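Local atomic coordinates of methyltransferase-like protein 5 (Pyrococcus horikoshii, PDB entry 1WY7), a protein that binds S-adenosyl-L-homocysteine in a methyltransferase fold and is probably an S-adenosylmethionine-dependent methyltransferase acting on RNA. Residues A[61-66]-A[115-120]. Residues are numbered along the deposited sequence; the frame is centred on the assembly and turned at random.
With SAH (S-adenosyl-L-homocysteine), chain E.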
loop_
_atom_site.group_PDB
_atom_site.type_symbol
_atom_site.label_atom_id
_atom_site.label_comp_id
_atom_site.label_asym_id
_atom_site.label_seq_id
_atom_site.Cartn_x
_atom_site.Cartn_y
_atom_site.Cartn_z
ATOM N N GLY A 61 0.736 -9.125 0.649
ATOM C CA GLY A 61 2.124 -8.735 0.470
ATOM C C GLY A 61 2.598 -8.295 -0.911
ATOM O O GLY A 61 3.796 -8.279 -1.159
ATOM N N VAL A 62 1.693 -7.914 -1.807
ATOM C CA VAL A 62 2.114 -7.488 -3.149
ATOM C C VAL A 62 3.083 -6.304 -3.093
ATOM O O VAL A 62 4.161 -6.352 -3.696
ATOM C CB VAL A 62 0.909 -7.077 -4.032
ATOM C CG1 VAL A 62 1.405 -6.472 -5.330
ATOM C CG2 VAL A 62 0.026 -8.285 -4.320
ATOM N N LEU A 63 2.702 -5.246 -2.374
ATOM C CA LEU A 63 3.549 -4.065 -2.262
ATOM C C LEU A 63 4.856 -4.377 -1.541
ATOM O O LEU A 63 5.919 -3.880 -1.918
ATOM C CB LEU A 63 2.811 -2.938 -1.524
ATOM C CG LEU A 63 1.596 -2.348 -2.243
ATOM C CD1 LEU A 63 1.071 -1.171 -1.445
ATOM C CD2 LEU A 63 1.997 -1.883 -3.661
ATOM N N SER A 64 4.764 -5.204 -0.507
ATOM C CA SER A 64 5.929 -5.593 0.276
ATOM C C SER A 64 6.930 -6.352 -0.583
ATOM O O SER A 64 8.133 -6.084 -0.543
ATOM C CB SER A 64 5.501 -6.495 1.433
ATOM O OG SER A 64 4.716 -5.788 2.367
ATOM N N TYR A 65 6.415 -7.315 -1.341
ATOM C CA TYR A 65 7.247 -8.135 -2.220
ATOM C C TYR A 65 7.979 -7.246 -3.236
ATOM O O TYR A 65 9.201 -7.364 -3.417
ATOM C CB TYR A 65 6.367 -9.170 -2.932
ATOM C CG TYR A 65 7.119 -10.160 -3.790
ATOM C CD1 TYR A 65 7.375 -9.898 -5.134
ATOM C CD2 TYR A 65 7.556 -11.369 -3.262
ATOM C CE1 TYR A 65 8.043 -10.820 -5.932
ATOM C CE2 TYR A 65 8.224 -12.297 -4.047
ATOM C CZ TYR A 65 8.463 -12.017 -5.382
ATOM O OH TYR A 65 9.098 -12.943 -6.175
ATOM N N GLY A 66 7.227 -6.350 -3.876
ATOM C CA GLY A 66 7.802 -5.445 -4.853
ATOM C C GLY A 66 8.905 -4.586 -4.260
ATOM O O GLY A 66 9.958 -4.386 -4.885
ATOM N N ILE A 115 10.009 4.991 4.958
ATOM C CA ILE A 115 8.944 5.162 3.979
ATOM C C ILE A 115 7.708 4.311 4.267
ATOM O O ILE A 115 7.794 3.210 4.798
ATOM C CB ILE A 115 9.441 4.790 2.518
ATOM C CG1 ILE A 115 10.257 5.928 1.897
ATOM C CG2 ILE A 115 8.264 4.522 1.592
ATOM C CD1 ILE A 115 11.654 6.000 2.368
ATOM N N VAL A 116 6.548 4.844 3.911
ATOM C CA VAL A 116 5.320 4.093 4.043
ATOM C C VAL A 116 4.741 3.901 2.636
ATOM O O VAL A 116 4.711 4.837 1.840
ATOM C CB VAL A 116 4.230 4.826 4.873
ATOM C CG1 VAL A 116 2.920 4.096 4.693
ATOM C CG2 VAL A 116 4.598 4.892 6.362
ATOM N N ILE A 117 4.303 2.686 2.334
ATOM C CA ILE A 117 3.634 2.410 1.073
ATOM C C ILE A 117 2.362 1.707 1.511
ATOM O O ILE A 117 2.385 0.926 2.466
ATOM C CB ILE A 117 4.458 1.496 0.146
ATOM C CG1 ILE A 117 4.715 0.139 0.811
ATOM C CG2 ILE A 117 5.761 2.202 -0.218
ATOM C CD1 ILE A 117 5.590 -0.811 -0.031
HETATM N N MSE A 118 1.248 2.001 0.851
HETATM C CA MSE A 118 0.006 1.368 1.235
HETATM C C MSE A 118 -1.114 1.466 0.211
HETATM O O MSE A 118 -1.204 2.427 -0.557
HETATM C CB MSE A 118 -0.490 1.939 2.589
HETATM C CG MSE A 118 -0.735 3.460 2.632
HETATM SE SE MSE A 118 -1.265 4.045 4.283
HETATM C CE MSE A 118 -1.768 5.680 3.904
ATOM N N ASN A 119 -1.951 0.434 0.219
ATOM C CA ASN A 119 -3.146 0.329 -0.611
ATOM C C ASN A 119 -4.190 0.127 0.491
ATOM O O ASN A 119 -4.695 -0.978 0.681
ATOM C CB ASN A 119 -3.072 -0.919 -1.506
ATOM C CG ASN A 119 -4.304 -1.098 -2.381
ATOM O OD1 ASN A 119 -4.424 -2.090 -3.095
ATOM N ND2 ASN A 119 -5.220 -0.142 -2.333
ATOM N N PRO A 120 -4.504 1.195 1.246
ATOM C CA PRO A 120 -5.478 1.121 2.340
ATOM C C PRO A 120 -6.913 1.011 1.873
ATOM O O PRO A 120 -7.208 1.254 0.712
ATOM C CB PRO A 120 -5.214 2.417 3.107
ATOM C CG PRO A 120 -4.923 3.389 1.987
ATOM C CD PRO A 120 -4.026 2.581 1.057
HETATM N N SAH E . -3.293 -7.390 -0.998
HETATM C CA SAH E . -3.044 -5.934 -0.995
HETATM C CB SAH E . -3.730 -5.356 0.253
HETATM C CG SAH E . -5.108 -4.990 -0.169
HETATM S SD SAH E . -6.357 -4.322 0.946
HETATM C C SAH E . -1.552 -5.746 -1.058
HETATM O O SAH E . -0.845 -6.706 -1.497
HETATM O OXT SAH E . -1.149 -4.609 -0.642
HETATM C "C5'" SAH E . -5.500 -3.746 2.396
HETATM C "C4'" SAH E . -5.520 -4.597 3.675
HETATM O "O4'" SAH E . -5.908 -3.762 4.795
HETATM C "C3'" SAH E . -6.557 -5.720 3.738
HETATM O "O3'" SAH E . -5.782 -6.912 3.502
HETATM C "C2'" SAH E . -7.091 -5.732 5.180
HETATM O "O2'" SAH E . -7.197 -6.928 5.918
HETATM C "C1'" SAH E . -6.253 -4.628 5.850
HETATM N N9 SAH E . -6.961 -3.866 6.868
HETATM C C8 SAH E . -8.265 -3.405 6.906
HETATM N N7 SAH E . -8.558 -2.727 7.987
HETATM C C5 SAH E . -7.375 -2.731 8.720
HETATM C C6 SAH E . -6.998 -2.170 9.970
HETATM N N6 SAH E . -7.862 -1.454 10.723
HETATM N N1 SAH E . -5.721 -2.354 10.443
HETATM C C2 SAH E . -4.854 -3.063 9.683
HETATM N N3 SAH E . -5.088 -3.641 8.481
HETATM C C4 SAH E . -6.382 -3.434 8.044
#
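L63, in the first turn of helix 62-69, faces I117 of strand 115-118 with their CA atoms 7.3 Å apart; the axes of helix portion 62-66 and the strand approach to 9.0 Å and run at 135° to each other. The contact is small and apolar, and it rests mainly on L63, whose side chain leaves the helix toward the strand. I117 reaches back with CG1 between its own backbone N and carbonyl carbon (chi1 61°), and the extended chain beyond puts CD1 3.8 Å from CB of L63 and 3.6 Å from its carbonyl O. One branch of L63, CD1, goes further along the strand and lies against the M118-N119 backbone, 3.8 Å from N of N119. M118, a selenomethionine, meets L63 through this backbone; its CB points away from the helix, and the side chain packs on L134 of helix 131-140 and on L56. This is the Rossmann-like methyltransferase fold: a helix following strand 52-56 packs on one face of the sheet, and 115-118 is the neighbouring parallel strand, followed by an Asn-Pro-Pro-Phe sequence consistent with the motif of N6-type methyltransferases. The ligand lies across these strand ends. N of V62, just after the N-cap residue G61, donates a hydrogen bond of 2.8 Å to carboxylate atom O of S-adenosyl-L-homocysteine, bent to 140° at the hydrogen, and the helix N-terminus probably adds a favourable field. CG of L63 lies 3.9 Å from the other carboxylate oxygen, OXT. T30 and Y28 hold the N119 amide at OD1 and ND2, and its backbone O lies 3.4 Å from C5' of the ligand.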